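PDB 6VS4: small COPII coat GTPase SAR1 from Encephalitozoon cuniculi, which belongs to the ADP-ribosylation factor family of small P-loop GTPases and is modelled here with guanosine-5'-diphosphate and a magnesium ion. Local coordinates for residues Y24-V27 and F28-F31; K165-L168 and S169-G173. All blocks are in the same frame, centred on the assembly; numbering follows the deposited sequence.

Contact 1 (Y24-V27 and F28-F31)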
loop_
_atom_site.group_PDB
_atom_site.type_symbol
_atom_site.label_atom_id
_atom_site.label_comp_id
_atom_site.label_asym_id
_atom_site.label_seq_id
_atom_site.Cartn_x
_atom_site.Cartn_y
_atom_site.Cartn_z
ATOM N N TYR A 24 -8.704 5.269 -0.587
ATOM C CA TYR A 24 -10.093 4.835 -0.534
ATOM C C TYR A 24 -11.031 6.031 -0.467
ATOM O O TYR A 24 -12.036 6.085 -1.183
ATOM C CB TYR A 24 -10.271 3.925 0.683
ATOM C CG TYR A 24 -11.521 3.077 0.722
ATOM C CD1 TYR A 24 -11.507 1.766 0.265
ATOM C CD2 TYR A 24 -12.706 3.571 1.274
ATOM C CE1 TYR A 24 -12.643 0.979 0.317
ATOM C CE2 TYR A 24 -13.846 2.797 1.328
ATOM C CZ TYR A 24 -13.810 1.503 0.853
ATOM O OH TYR A 24 -14.950 0.741 0.912
ATOM N N GLU A 25 -10.679 7.033 0.341
ATOM C CA GLU A 25 -11.519 8.220 0.452
ATOM C C GLU A 25 -11.489 9.041 -0.827
ATOM O O GLU A 25 -12.505 9.631 -1.213
ATOM C CB GLU A 25 -11.084 9.066 1.645
ATOM C CG GLU A 25 -11.418 8.442 2.990
ATOM C CD GLU A 25 -10.636 9.058 4.139
ATOM O OE1 GLU A 25 -9.894 10.038 3.894
ATOM O OE2 GLU A 25 -10.787 8.578 5.288
ATOM N N LYS A 26 -10.326 9.113 -1.482
ATOM C CA LYS A 26 -10.208 9.900 -2.706
ATOM C C LYS A 26 -11.127 9.368 -3.795
ATOM O O LYS A 26 -11.764 10.149 -4.512
ATOM C CB LYS A 26 -8.757 9.896 -3.191
ATOM C CG LYS A 26 -8.511 10.753 -4.430
ATOM C CD LYS A 26 -8.636 12.233 -4.102
ATOM C CE LYS A 26 -8.226 13.115 -5.269
ATOM N NZ LYS A 26 -9.282 13.226 -6.307
ATOM N N VAL A 27 -11.251 8.042 -3.898
ATOM C CA VAL A 27 -12.137 7.446 -4.895
ATOM C C VAL A 27 -13.578 7.880 -4.657
ATOM O O VAL A 27 -14.310 8.195 -5.602
ATOM C CB VAL A 27 -11.997 5.913 -4.884
ATOM C CG1 VAL A 27 -13.071 5.281 -5.748
ATOM C CG2 VAL A 27 -10.626 5.514 -5.390
ATOM N N PHE A 28 -13.999 7.925 -3.392
ATOM C CA PHE A 28 -15.344 8.391 -3.085
ATOM C C PHE A 28 -15.527 9.841 -3.506
ATOM O O PHE A 28 -16.506 10.182 -4.174
ATOM C CB PHE A 28 -15.621 8.214 -1.592
ATOM C CG PHE A 28 -16.952 8.759 -1.146
ATOM C CD1 PHE A 28 -18.131 8.085 -1.427
ATOM C CD2 PHE A 28 -17.018 9.931 -0.408
ATOM C CE1 PHE A 28 -19.348 8.582 -1.001
ATOM C CE2 PHE A 28 -18.238 10.430 0.029
ATOM C CZ PHE A 28 -19.404 9.760 -0.273
ATOM N N GLN A 29 -14.558 10.697 -3.174
ATOM C CA GLN A 29 -14.642 12.105 -3.552
ATOM C C GLN A 29 -14.714 12.270 -5.064
ATOM O O GLN A 29 -15.463 13.115 -5.567
ATOM C CB GLN A 29 -13.446 12.868 -2.984
ATOM C CG GLN A 29 -13.524 13.088 -1.477
ATOM C CD GLN A 29 -12.166 13.321 -0.852
ATOM O OE1 GLN A 29 -11.262 13.844 -1.495
ATOM N NE2 GLN A 29 -12.021 12.949 0.413
ATOM N N ASN A 30 -13.930 11.480 -5.805
ATOM C CA ASN A 30 -13.971 11.542 -7.261
ATOM C C ASN A 30 -15.301 11.043 -7.804
ATOM O O ASN A 30 -15.880 11.656 -8.707
ATOM C CB ASN A 30 -12.858 10.677 -7.845
ATOM C CG ASN A 30 -11.524 11.367 -7.859
ATOM O OD1 ASN A 30 -11.328 12.377 -7.187
ATOM N ND2 ASN A 30 -10.589 10.826 -8.636
ATOM N N PHE A 31 -15.803 9.936 -7.258
ATOM C CA PHE A 31 -17.048 9.370 -7.752
ATOM C C PHE A 31 -18.201 10.349 -7.581
ATOM O O PHE A 31 -19.007 10.542 -8.498
ATOM C CB PHE A 31 -17.338 8.059 -7.023
ATOM C CG PHE A 31 -18.772 7.626 -7.098
ATOM C CD1 PHE A 31 -19.215 6.843 -8.152
ATOM C CD2 PHE A 31 -19.677 7.996 -6.115
ATOM C CE1 PHE A 31 -20.535 6.438 -8.223
ATOM C CE2 PHE A 31 -20.998 7.599 -6.184
ATOM C CZ PHE A 31 -21.426 6.816 -7.238
#
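K26 and N30, one helical turn apart, carry the polar side-chain contact of this stretch. The lysine leaves the backbone with CG anti to N (chi1 -177°) and then bends at chi2 and chi4, so that its ammonium group comes round to the asparagine amide. NZ hydrogen-bonds to N30 OD1, but the modelled separation of 2.4 Å is very short and its exact value doubtful. The other end of that amide, ND2, donates to the backbone oxygens of M5 and D7 of a second subunit. An asparagine suits the place because it can accept on one side and donate on the other.

Q29 adds looser side-chain packing. Its chain crosses K26 at about a right angle, with OE1 4.0 Å from K26 CD and also in a weak hydrogen bond with S61 OG, while NE2 lies 4.2 Å from E25 CB; long, flexible chains fit this partly exposed flank.

Backbone hydrogen bonds run from each residue to the one four earlier: Q29 N to E25 O at 3.0 Å, N30 N to K26 O at 2.9 Å and F31 N to V27 O at 2.8 Å. The bond from F28 N to Y24 O is weak at 3.5 Å; Y24 O also accepts from Q10 NE2 of a third subunit.

The apolar residues turn elsewhere. F28 and F31 send their rings to helix 204-223, and V27 packs on I9 of the second subunit. Such a division of flanks marks an amphipathic alpha-helix, here the C-terminal part of helix 9-33, consistent with the amphipathic N-terminal helix known in Arf and Sar1 proteins.

Contact 2 (K165-L168 and S169-G173)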
loop_
_atom_site.group_PDB
_atom_site.type_symbol
_atom_site.label_atom_id
_atom_site.label_comp_id
_atom_site.label_asym_id
_atom_site.label_seq_id
_atom_site.Cartn_x
_atom_site.Cartn_y
_atom_site.Cartn_z
ATOM N N LYS A 165 -37.349 0.229 11.209
ATOM C CA LYS A 165 -37.591 1.102 10.065
ATOM C C LYS A 165 -39.009 1.666 10.098
ATOM O O LYS A 165 -39.216 2.859 9.847
ATOM C CB LYS A 165 -37.322 0.343 8.768
ATOM C CG LYS A 165 -35.839 0.068 8.529
ATOM C CD LYS A 165 -35.613 -1.065 7.533
ATOM C CE LYS A 165 -36.275 -0.807 6.202
ATOM N NZ LYS A 165 -36.334 -2.062 5.410
ATOM N N SER A 166 -39.994 0.836 10.453
ATOM C CA SER A 166 -41.360 1.334 10.569
ATOM C C SER A 166 -41.481 2.367 11.681
ATOM O O SER A 166 -42.131 3.401 11.504
ATOM C CB SER A 166 -42.327 0.177 10.820
ATOM O OG SER A 166 -42.624 -0.515 9.622
ATOM N N TRP A 167 -40.839 2.118 12.825
ATOM C CA TRP A 167 -40.924 3.047 13.950
ATOM C C TRP A 167 -40.272 4.387 13.621
ATOM O O TRP A 167 -40.783 5.443 14.014
ATOM C CB TRP A 167 -40.285 2.423 15.188
ATOM C CG TRP A 167 -40.289 3.296 16.402
ATOM C CD1 TRP A 167 -41.361 3.595 17.207
ATOM C CD2 TRP A 167 -39.169 3.999 16.951
ATOM N NE1 TRP A 167 -40.969 4.426 18.228
ATOM C CE2 TRP A 167 -39.628 4.688 18.096
ATOM C CE3 TRP A 167 -37.816 4.100 16.593
ATOM C CZ2 TRP A 167 -38.784 5.476 18.879
ATOM C CZ3 TRP A 167 -36.979 4.885 17.370
ATOM C CH2 TRP A 167 -37.468 5.566 18.498
ATOM N N LEU A 168 -39.139 4.366 12.911
ATOM C CA LEU A 168 -38.497 5.615 12.507
ATOM C C LEU A 168 -39.408 6.421 11.595
ATOM O O LEU A 168 -39.568 7.634 11.773
ATOM C CB LEU A 168 -37.167 5.330 11.809
ATOM C CG LEU A 168 -35.998 4.894 12.682
ATOM C CD1 LEU A 168 -34.783 4.644 11.806
ATOM C CD2 LEU A 168 -35.703 5.950 13.730
ATOM N N SER A 169 -40.013 5.758 10.608
ATOM C CA SER A 169 -40.929 6.455 9.713
ATOM C C SER A 169 -42.149 6.973 10.466
ATOM O O SER A 169 -42.655 8.060 10.162
ATOM C CB SER A 169 -41.346 5.532 8.569
ATOM O OG SER A 169 -40.327 5.457 7.584
ATOM N N GLN A 170 -42.627 6.216 11.460
ATOM C CA GLN A 170 -43.805 6.640 12.218
ATOM C C GLN A 170 -43.513 7.891 13.038
ATOM O O GLN A 170 -44.347 8.796 13.115
ATOM C CB GLN A 170 -44.286 5.509 13.129
ATOM C CG GLN A 170 -45.402 5.914 14.072
ATOM C CD GLN A 170 -45.843 4.792 14.995
ATOM O OE1 GLN A 170 -47.015 4.418 15.020
ATOM N NE2 GLN A 170 -44.917 4.278 15.788
ATOM N N GLU A 171 -42.317 7.976 13.625
ATOM C CA GLU A 171 -42.005 9.073 14.535
ATOM C C GLU A 171 -41.575 10.342 13.806
ATOM O O GLU A 171 -41.767 11.437 14.340
ATOM C CB GLU A 171 -40.904 8.645 15.510
ATOM C CG GLU A 171 -41.299 7.523 16.459
ATOM C CD GLU A 171 -42.279 7.973 17.530
ATOM O OE1 GLU A 171 -43.415 7.447 17.572
ATOM O OE2 GLU A 171 -41.914 8.868 18.322
ATOM N N THR A 172 -41.004 10.232 12.601
ATOM C CA THR A 172 -40.555 11.410 11.866
ATOM C C THR A 172 -41.503 11.814 10.747
ATOM O O THR A 172 -41.331 12.895 10.174
ATOM C CB THR A 172 -39.155 11.194 11.261
ATOM O OG1 THR A 172 -39.219 10.208 10.226
ATOM C CG2 THR A 172 -38.165 10.753 12.323
ATOM N N GLY A 173 -42.469 10.971 10.397
ATOM C CA GLY A 173 -43.346 11.275 9.289
ATOM C C GLY A 173 -42.727 11.085 7.925
ATOM O O GLY A 173 -43.381 11.386 6.918
#
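T172 and L168 form the tight end of this contact, where one carbonyl is gripped twice by the same residue. L168 O accepts from T172 N at 3.1 Å and from T172 OG1 at 3.0 Å, and the two donors arrive from opposite faces of the carbonyl plane. The hydroxyl gets there because it lies between the backbone N and the carbonyl carbon (chi1 68°). A beta-branched threonine suits this buried place: OG1 goes to the polar atom, and the side chain also rests on V125 of helix 122-135, while L168 packs beside it on F122. All this lies in the last turn of helix 162-172, which flanks the central sheet of the P-loop fold; G173 follows with positive phi (76°), a backbone shape that glycine adopts easily. Packing is looser on the outer side. E171 CG sits over one face of the W167 indole, 3.8 Å from the centroid of its five-membered ring, in a CH-pi contact that lets a charged residue lay its aliphatic part on an aromatic one. Its carboxylate lies nearly parallel to the ring plane. Q170, extended and exposed, brings NE2 only to 3.9 Å from W167 CD1, its amide steeply inclined to the indole.

Contact 1 precedes contact 2 along the chain, and the two lie on opposite sides of the chain's centre, with their own centres 32 Å apart and their nearest atoms about 20 Å apart. They share no helix: residues 24-31 belong to helix 9-33, which comes before the first strand of the mixed sheet, whereas residues 165-172 form the end of helix 162-172, between strands 141-146 and 186-190, with G173 just after it. Their surroundings differ too. At contact 1 the N-terminal helix also takes part in contacts with two other subunits of the assembly, whereas contact 2 touches none and joins a surface helix to helix 122-135 and edge strand 186-190 of its own chain.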